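Local coordinates for branched-chain-amino-acid aminotransferase (Pseudomonas aeruginosa, PDB 6NST), which probably transfers amino groups between leucine, isoleucine or valine and 2-oxoglutarate with the help of pyridoxal 5'-phosphate, serving branched-chain amino-acid biosynthesis, at residues A[41-53]-A[90-102]. The protein carries 1 engineered substitution. Residues are numbered along the deposited sequence; the frame is centred on the assembly and turned at random.
Sequences VRAYDTPQGTAIF and ENNLESAYIRPMV
Val41 and Ile98 face each other as a hydrogen-bonded antiparallel pair, their CB atoms 3.9 Å apart, on adjacent inner strands (36-46 and 96-104) of the antiparallel sheet of this class IV aminotransferase. Four backbone bonds define the register: Val41 and Ile98 exchange N-H and C=O in both directions, as do Ala43 and Ala96, where Ala43 N meets Ala96 O at 173°. The tight side carries Val41, Ala43 and Ile98. With CG1 beside its backbone N (chi1 -36°), Ile98 lays CD1 near Val41 CG1 and brings it to 3.8 Å from Ile52 CD1 on strand 51-53, the next strand beyond that of Val41, while Val41 CG2 abuts the Pro100 ring. Helix 77-89 covers this apolar patch through Thr84 and Val88.

The other face is polar. Arg42 bends at chi2 and chi3, its CD reaching the edge of the Tyr97 ring (4.0 Å to CD1), and the hydroxyl of Tyr44 lies over the guanidinium centre. In the guanidinium plane, a water accepts from Arg42 NH1 and makes a weak link to Ser95 OG. Tyr97 OH receives Arg99 NH2, and the Tyr97 side chain is about 5 Å from that of Lys160, the lysine that probably carries pyridoxal phosphate, not attached here.

Toward solvent, pairing gives way to a single side-chain bond, Thr50 OG1 to Glu94 O (2.9 Å). Beyond it, Asp45 OD2 and Glu94 OE2 stand 2.8 Å apart, carboxylate planes 87° apart; such proximity would probably raise the proton affinity of one acid.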
ATOM      1  N   VAL A  41     -17.163 -17.918 -24.277  1.00 31.46           N
ATOM      2  CA  VAL A  41     -16.783 -19.140 -24.971  1.00 25.97           C
ATOM      3  C   VAL A  41     -16.947 -18.923 -26.468  1.00 28.49           C
ATOM      4  O   VAL A  41     -17.833 -18.189 -26.916  1.00 28.71           O
ATOM      5  CB  VAL A  41     -17.620 -20.349 -24.491  1.00 29.06           C
ATOM      6  CG1 VAL A  41     -16.947 -21.652 -24.880  1.00 21.26           C
ATOM      7  CG2 VAL A  41     -17.835 -20.289 -22.982  1.00 14.14           C
ATOM      8  N   ARG A  42     -16.079 -19.565 -27.246  1.00 21.56           N
ATOM      9  CA  ARG A  42     -16.093 -19.452 -28.697  1.00 30.00           C
ATOM     10  C   ARG A  42     -16.376 -20.806 -29.332  1.00 31.01           C
ATOM     11  O   ARG A  42     -15.899 -21.841 -28.854  1.00 18.79           O
ATOM     12  CB  ARG A  42     -14.764 -18.907 -29.232  1.00 35.63           C
ATOM     13  CG  ARG A  42     -14.570 -17.414 -29.043  1.00 55.18           C
ATOM     14  CD  ARG A  42     -15.486 -16.605 -29.946  1.00 61.79           C
ATOM     15  NE  ARG A  42     -15.139 -16.763 -31.354  1.00 66.95           N
ATOM     16  CZ  ARG A  42     -14.162 -16.098 -31.961  1.00 69.70           C
ATOM     17  NH1 ARG A  42     -13.919 -16.304 -33.249  1.00 73.81           N
ATOM     18  NH2 ARG A  42     -13.424 -15.230 -31.283  1.00 64.49           N
ATOM     19  N   ALA A  43     -17.156 -20.787 -30.409  1.00 28.99           N
ATOM     20  CA  ALA A  43     -17.337 -21.940 -31.279  1.00 34.20           C
ATOM     21  C   ALA A  43     -16.766 -21.591 -32.644  1.00 31.64           C
ATOM     22  O   ALA A  43     -17.090 -20.539 -33.204  1.00 24.83           O
ATOM     23  CB  ALA A  43     -18.813 -22.331 -31.396  1.00 31.39           C
ATOM     24  N   TYR A  44     -15.907 -22.460 -33.166  1.00 23.27           N
ATOM     25  CA  TYR A  44     -15.233 -22.229 -34.433  1.00 28.03           C
ATOM     26  C   TYR A  44     -15.689 -23.231 -35.485  1.00 31.32           C
ATOM     27  O   TYR A  44     -16.170 -24.325 -35.175  1.00 36.13           O
ATOM     28  CB  TYR A  44     -13.712 -22.312 -34.273  1.00 23.69           C
ATOM     29  CG  TYR A  44     -13.112 -21.140 -33.543  1.00 30.40           C
ATOM     30  CD1 TYR A  44     -12.714 -20.002 -34.231  1.00 21.86           C
ATOM     31  CD2 TYR A  44     -12.941 -21.169 -32.167  1.00 30.67           C
ATOM     32  CE1 TYR A  44     -12.165 -18.927 -33.568  1.00 20.76           C
ATOM     33  CE2 TYR A  44     -12.388 -20.097 -31.497  1.00 28.80           C
ATOM     34  CZ  TYR A  44     -12.005 -18.977 -32.200  1.00 20.54           C
ATOM     35  OH  TYR A  44     -11.456 -17.904 -31.533  1.00 34.93           O
ATOM     36  N   ASP A  45     -15.526 -22.832 -36.743  1.00 30.58           N
ATOM     37  CA  ASP A  45     -15.804 -23.697 -37.884  1.00 40.67           C
ATOM     38  C   ASP A  45     -14.582 -24.575 -38.133  1.00 43.61           C
ATOM     39  O   ASP A  45     -13.544 -24.089 -38.595  1.00 54.64           O
ATOM     40  CB  ASP A  45     -16.144 -22.854 -39.109  1.00 44.89           C
ATOM     41  CG  ASP A  45     -16.498 -23.694 -40.319  1.00 51.34           C
ATOM     42  OD1 ASP A  45     -16.829 -24.886 -40.151  1.00 59.34           O
ATOM     43  OD2 ASP A  45     -16.437 -23.159 -41.443  1.00 60.06           O
ATOM     44  N   THR A  46     -14.699 -25.862 -37.825  1.00 36.34           N
ATOM     45  CA  THR A  46     -13.618 -26.822 -37.978  1.00 30.10           C
ATOM     46  C   THR A  46     -13.931 -27.809 -39.096  1.00 47.10           C
ATOM     47  O   THR A  46     -15.089 -27.960 -39.497  1.00 37.90           O
ATOM     48  CB  THR A  46     -13.386 -27.591 -36.672  1.00 23.18           C
ATOM     49  OG1 THR A  46     -14.386 -28.606 -36.536  1.00 24.86           O
ATOM     50  CG2 THR A  46     -13.456 -26.649 -35.481  1.00 28.22           C
ATOM     51  N   PRO A  47     -12.914 -28.494 -39.634  1.00 56.22           N
ATOM     52  CA  PRO A  47     -13.190 -29.510 -40.665  1.00 59.47           C
ATOM     53  C   PRO A  47     -14.166 -30.583 -40.216  1.00 54.15           C
ATOM     54  O   PRO A  47     -14.894 -31.134 -41.052  1.00 58.53           O
ATOM     55  CB  PRO A  47     -11.801 -30.093 -40.957  1.00 63.00           C
ATOM     56  CG  PRO A  47     -10.860 -28.988 -40.621  1.00 56.78           C
ATOM     57  CD  PRO A  47     -11.467 -28.285 -39.444  1.00 52.03           C
ATOM     58  N   GLN A  48     -14.208 -30.894 -38.921  1.00 45.78           N
ATOM     59  CA  GLN A  48     -15.150 -31.869 -38.386  1.00 35.19           C
ATOM     60  C   GLN A  48     -16.515 -31.268 -38.076  1.00 33.88           C
ATOM     61  O   GLN A  48     -17.430 -32.011 -37.701  1.00 34.05           O
ATOM     62  CB  GLN A  48     -14.573 -32.510 -37.119  1.00 36.66           C
ATOM     63  CG  GLN A  48     -13.147 -33.012 -37.267  1.00 51.43           C
ATOM     64  CD  GLN A  48     -13.002 -34.050 -38.360  1.00 72.47           C
ATOM     65  OE1 GLN A  48     -12.626 -33.730 -39.488  1.00 80.11           O
ATOM     66  NE2 GLN A  48     -13.298 -35.302 -38.031  1.00 77.35           N
ATOM     67  N   GLY A  49     -16.678 -29.960 -38.218  1.00 33.06           N
ATOM     68  CA  GLY A  49     -17.916 -29.279 -37.903  1.00 24.79           C
ATOM     69  C   GLY A  49     -17.697 -28.165 -36.897  1.00 31.70           C
ATOM     70  O   GLY A  49     -16.596 -27.941 -36.400  1.00 25.68           O
ATOM     71  N   THR A  50     -18.787 -27.456 -36.610  1.00 33.61           N
ATOM     72  CA  THR A  50     -18.744 -26.405 -35.601  1.00 29.55           C
ATOM     73  C   THR A  50     -18.382 -27.008 -34.251  1.00 32.67           C
ATOM     74  O   THR A  50     -19.066 -27.912 -33.762  1.00 25.50           O
ATOM     75  CB  THR A  50     -20.090 -25.683 -35.526  1.00 32.93           C
ATOM     76  OG1 THR A  50     -20.394 -25.097 -36.799  1.00 30.79           O
ATOM     77  CG2 THR A  50     -20.053 -24.590 -34.468  1.00 29.69           C
ATOM     78  N   ALA A  51     -17.293 -26.520 -33.658  1.00 29.09           N
ATOM     79  CA  ALA A  51     -16.767 -27.089 -32.427  1.00 28.14           C
ATOM     80  C   ALA A  51     -16.481 -25.992 -31.413  1.00 31.26           C
ATOM     81  O   ALA A  51     -15.965 -24.926 -31.763  1.00 25.64           O
ATOM     82  CB  ALA A  51     -15.492 -27.903 -32.689  1.00 31.28           C
ATOM     83  N   ILE A  52     -16.817 -26.269 -30.157  1.00 33.84           N
ATOM     84  CA  ILE A  52     -16.530 -25.357 -29.057  1.00 27.77           C
ATOM     85  C   ILE A  52     -15.106 -25.598 -28.577  1.00 26.37           C
ATOM     86  O   ILE A  52     -14.701 -26.743 -28.346  1.00 27.07           O
ATOM     87  CB  ILE A  52     -17.540 -25.549 -27.914  1.00 21.66           C
ATOM     88  CG1 ILE A  52     -18.954 -25.192 -28.379  1.00 20.27           C
ATOM     89  CG2 ILE A  52     -17.146 -24.718 -26.708  1.00 16.11           C
ATOM     90  CD1 ILE A  52     -20.019 -25.456 -27.339  1.00 27.19           C
ATOM     91  N   PHE A  53     -14.340 -24.521 -28.426  1.00 18.89           N
ATOM     92  CA  PHE A  53     -12.944 -24.620 -28.023  1.00 16.67           C
ATOM     93  C   PHE A  53     -12.849 -24.657 -26.503  1.00 19.34           C
ATOM     94  O   PHE A  53     -13.255 -23.704 -25.827  1.00 21.09           O
ATOM     95  CB  PHE A  53     -12.129 -23.457 -28.581  1.00 21.09           C
ATOM     96  CG  PHE A  53     -10.673 -23.526 -28.232  1.00 19.43           C
ATOM     97  CD1 PHE A  53      -9.865 -24.509 -28.777  1.00 17.33           C
ATOM     98  CD2 PHE A  53     -10.113 -22.615 -27.356  1.00 16.45           C
ATOM     99  CE1 PHE A  53      -8.523 -24.581 -28.455  1.00 24.68           C
ATOM    100  CE2 PHE A  53      -8.771 -22.679 -27.032  1.00 17.88           C
ATOM    101  CZ  PHE A  53      -7.976 -23.664 -27.581  1.00 28.89           C
ATOM    102  N   GLU A  90     -28.834 -25.248 -31.856  1.00 22.64           N
ATOM    103  CA  GLU A  90     -30.231 -24.921 -32.117  1.00 33.27           C
ATOM    104  C   GLU A  90     -30.398 -23.585 -32.827  1.00 33.79           C
ATOM    105  O   GLU A  90     -31.448 -23.352 -33.435  1.00 35.41           O
ATOM    106  CB  GLU A  90     -31.025 -24.932 -30.810  1.00 39.47           C
ATOM    107  CG  GLU A  90     -31.008 -26.278 -30.100  1.00 22.72           C
ATOM    108  CD  GLU A  90     -31.676 -27.379 -30.905  1.00 46.10           C
ATOM    109  OE1 GLU A  90     -32.643 -27.084 -31.641  1.00 37.50           O
ATOM    110  OE2 GLU A  90     -31.230 -28.542 -30.803  1.00 48.82           O
ATOM    111  N   ASN A  91     -29.398 -22.709 -32.769  1.00 34.51           N
ATOM    112  CA  ASN A  91     -29.415 -21.472 -33.537  1.00 26.77           C
ATOM    113  C   ASN A  91     -28.755 -21.622 -34.899  1.00 35.85           C
ATOM    114  O   ASN A  91     -28.704 -20.647 -35.657  1.00 36.52           O
ATOM    115  CB  ASN A  91     -28.732 -20.350 -32.751  1.00 26.60           C
ATOM    116  CG  ASN A  91     -29.526 -19.928 -31.536  1.00 36.29           C
ATOM    117  OD1 ASN A  91     -30.489 -19.172 -31.647  1.00 35.65           O
ATOM    118  ND2 ASN A  91     -29.127 -20.415 -30.366  1.00 40.14           N
ATOM    119  N   ASN A  92     -28.251 -22.818 -35.222  1.00 32.52           N
ATOM    120  CA  ASN A  92     -27.625 -23.099 -36.515  1.00 35.37           C
ATOM    121  C   ASN A  92     -26.455 -22.154 -36.785  1.00 30.18           C
ATOM    122  O   ASN A  92     -26.296 -21.634 -37.890  1.00 43.66           O
ATOM    123  CB  ASN A  92     -28.648 -23.034 -37.651  1.00 31.06           C
ATOM    124  CG  ASN A  92     -29.802 -23.996 -37.447  1.00 44.73           C
ATOM    125  OD1 ASN A  92     -30.803 -23.659 -36.812  1.00 45.28           O
ATOM    126  ND2 ASN A  92     -29.668 -25.202 -37.985  1.00 51.07           N
ATOM    127  N   LEU A  93     -25.628 -21.935 -35.767  1.00 24.13           N
ATOM    128  CA  LEU A  93     -24.506 -21.012 -35.863  1.00 23.87           C
ATOM    129  C   LEU A  93     -23.272 -21.754 -36.363  1.00 27.28           C
ATOM    130  O   LEU A  93     -22.865 -22.762 -35.776  1.00 37.78           O
ATOM    131  CB  LEU A  93     -24.233 -20.359 -34.509  1.00 22.72           C
ATOM    132  CG  LEU A  93     -25.380 -19.511 -33.965  1.00 29.44           C
ATOM    133  CD1 LEU A  93     -25.141 -19.144 -32.512  1.00 27.98           C
ATOM    134  CD2 LEU A  93     -25.560 -18.259 -34.810  1.00 26.90           C
ATOM    135  N   GLU A  94     -22.684 -21.255 -37.452  1.00 35.20           N
ATOM    136  CA  GLU A  94     -21.445 -21.834 -37.960  1.00 47.11           C
ATOM    137  C   GLU A  94     -20.275 -21.507 -37.042  1.00 41.19           C
ATOM    138  O   GLU A  94     -19.388 -22.343 -36.829  1.00 42.97           O
ATOM    139  CB  GLU A  94     -21.185 -21.328 -39.380  1.00 55.18           C
ATOM    140  CG  GLU A  94     -19.906 -21.839 -40.012  1.00 69.00           C
ATOM    141  CD  GLU A  94     -19.688 -21.272 -41.402  1.00 77.05           C
ATOM    142  OE1 GLU A  94     -20.655 -20.736 -41.985  1.00 77.92           O
ATOM    143  OE2 GLU A  94     -18.550 -21.353 -41.909  1.00 78.38           O
ATOM    144  N   SER A  95     -20.253 -20.293 -36.500  1.00 32.92           N
ATOM    145  CA  SER A  95     -19.307 -19.896 -35.469  1.00 29.80           C
ATOM    146  C   SER A  95     -20.019 -18.909 -34.559  1.00 34.35           C
ATOM    147  O   SER A  95     -20.912 -18.179 -34.999  1.00 37.23           O
ATOM    148  CB  SER A  95     -18.035 -19.274 -36.058  1.00 28.42           C
ATOM    149  OG  SER A  95     -18.274 -17.961 -36.535  1.00 24.85           O
ATOM    150  N   ALA A  96     -19.634 -18.893 -33.287  1.00 29.17           N
ATOM    151  CA  ALA A  96     -20.391 -18.093 -32.337  1.00 33.27           C
ATOM    152  C   ALA A  96     -19.544 -17.750 -31.125  1.00 32.00           C
ATOM    153  O   ALA A  96     -18.564 -18.429 -30.805  1.00 25.57           O
ATOM    154  CB  ALA A  96     -21.664 -18.820 -31.893  1.00 37.06           C
ATOM    155  N   TYR A  97     -19.946 -16.673 -30.461  1.00 21.12           N
ATOM    156  CA  TYR A  97     -19.513 -16.360 -29.109  1.00 26.37           C
ATOM    157  C   TYR A  97     -20.633 -16.763 -28.161  1.00 31.07           C
ATOM    158  O   TYR A  97     -21.797 -16.415 -28.387  1.00 30.40           O
ATOM    159  CB  TYR A  97     -19.190 -14.870 -28.967  1.00 25.01           C
ATOM    160  CG  TYR A  97     -18.772 -14.439 -27.578  1.00 28.22           C
ATOM    161  CD1 TYR A  97     -17.434 -14.434 -27.204  1.00 24.47           C
ATOM    162  CD2 TYR A  97     -19.715 -14.023 -26.646  1.00 31.45           C
ATOM    163  CE1 TYR A  97     -17.049 -14.035 -25.937  1.00 26.05           C
ATOM    164  CE2 TYR A  97     -19.339 -13.624 -25.379  1.00 31.69           C
ATOM    165  CZ  TYR A  97     -18.007 -13.631 -25.030  1.00 32.47           C
ATOM    166  OH  TYR A  97     -17.634 -13.233 -23.766  1.00 39.52           O
ATOM    167  N   ILE A  98     -20.286 -17.507 -27.117  1.00 29.72           N
ATOM    168  CA  ILE A  98     -21.262 -18.048 -26.181  1.00 30.16           C
ATOM    169  C   ILE A  98     -21.110 -17.327 -24.852  1.00 31.53           C
ATOM    170  O   ILE A  98     -19.989 -17.102 -24.378  1.00 30.51           O
ATOM    171  CB  ILE A  98     -21.092 -19.567 -26.005  1.00 33.38           C
ATOM    172  CG1 ILE A  98     -20.682 -20.207 -27.331  1.00 34.59           C
ATOM    173  CG2 ILE A  98     -22.384 -20.183 -25.496  1.00 20.01           C
ATOM    174  CD1 ILE A  98     -20.223 -21.641 -27.198  1.00 39.10           C
ATOM    175  N   ARG A  99     -22.244 -16.969 -24.249  1.00 19.70           N
ATOM    176  CA  ARG A  99     -22.283 -16.276 -22.965  1.00 29.71           C
ATOM    177  C   ARG A  99     -23.072 -17.126 -21.978  1.00 29.75           C
ATOM    178  O   ARG A  99     -24.293 -16.950 -21.821  1.00 24.49           O
ATOM    179  CB  ARG A  99     -22.884 -14.878 -23.113  1.00 30.67           C
ATOM    180  CG  ARG A  99     -23.073 -14.124 -21.800  1.00 26.10           C
ATOM    181  CD  ARG A  99     -21.799 -14.094 -20.978  1.00 28.55           C
ATOM    182  NE  ARG A  99     -20.729 -13.364 -21.650  1.00 40.09           N
ATOM    183  CZ  ARG A  99     -20.522 -12.058 -21.518  1.00 41.38           C
ATOM    184  NH1 ARG A  99     -21.315 -11.335 -20.740  1.00 40.88           N
ATOM    185  NH2 ARG A  99     -19.523 -11.476 -22.165  1.00 41.93           N
ATOM    186  N   PRO A 100     -22.422 -18.082 -21.315  1.00 19.36           N
ATOM    187  CA  PRO A 100     -23.048 -18.718 -20.151  1.00 14.57           C
ATOM    188  C   PRO A 100     -23.000 -17.754 -18.976  1.00 20.57           C
ATOM    189  O   PRO A 100     -21.967 -17.135 -18.712  1.00 16.59           O
ATOM    190  CB  PRO A 100     -22.183 -19.961 -19.903  1.00 16.29           C
ATOM    191  CG  PRO A 100     -21.279 -20.081 -21.109  1.00 14.36           C
ATOM    192  CD  PRO A 100     -21.119 -18.690 -21.634  1.00 18.06           C
ATOM    193  N   MET A 101     -24.125 -17.614 -18.281  1.00 22.39           N
ATOM    194  CA  MET A 101     -24.215 -16.626 -17.216  1.00 24.47           C
ATOM    195  C   MET A 101     -25.105 -17.153 -16.102  1.00 26.71           C
ATOM    196  O   MET A 101     -26.224 -17.610 -16.355  1.00 22.24           O
ATOM    197  CB  MET A 101     -24.743 -15.290 -17.752  1.00 14.02           C
ATOM    198  CG  MET A 101     -24.455 -14.099 -16.854  1.00 31.59           C
ATOM    199  SD  MET A 101     -25.781 -13.762 -15.684  1.00 36.89           S
ATOM    200  CE  MET A 101     -26.981 -12.979 -16.759  1.00 43.96           C
ATOM    201  N   VAL A 102     -24.591 -17.088 -14.876  1.00 29.09           N
ATOM    202  CA  VAL A 102     -25.283 -17.540 -13.674  1.00 12.95           C
ATOM    203  C   VAL A 102     -25.617 -16.310 -12.842  1.00 25.42           C
ATOM    204  O   VAL A 102     -24.740 -15.478 -12.584  1.00 12.73           O
ATOM    205  CB  VAL A 102     -24.416 -18.530 -12.878  1.00 13.22           C
ATOM    206  CG1 VAL A 102     -25.093 -18.925 -11.582  1.00 20.94           C
ATOM    207  CG2 VAL A 102     -24.089 -19.756 -13.721  1.00 12.54           C
TER
HETATM  208  O   HOH W   1     -15.288 -17.706 -35.367  1.00 42.08           O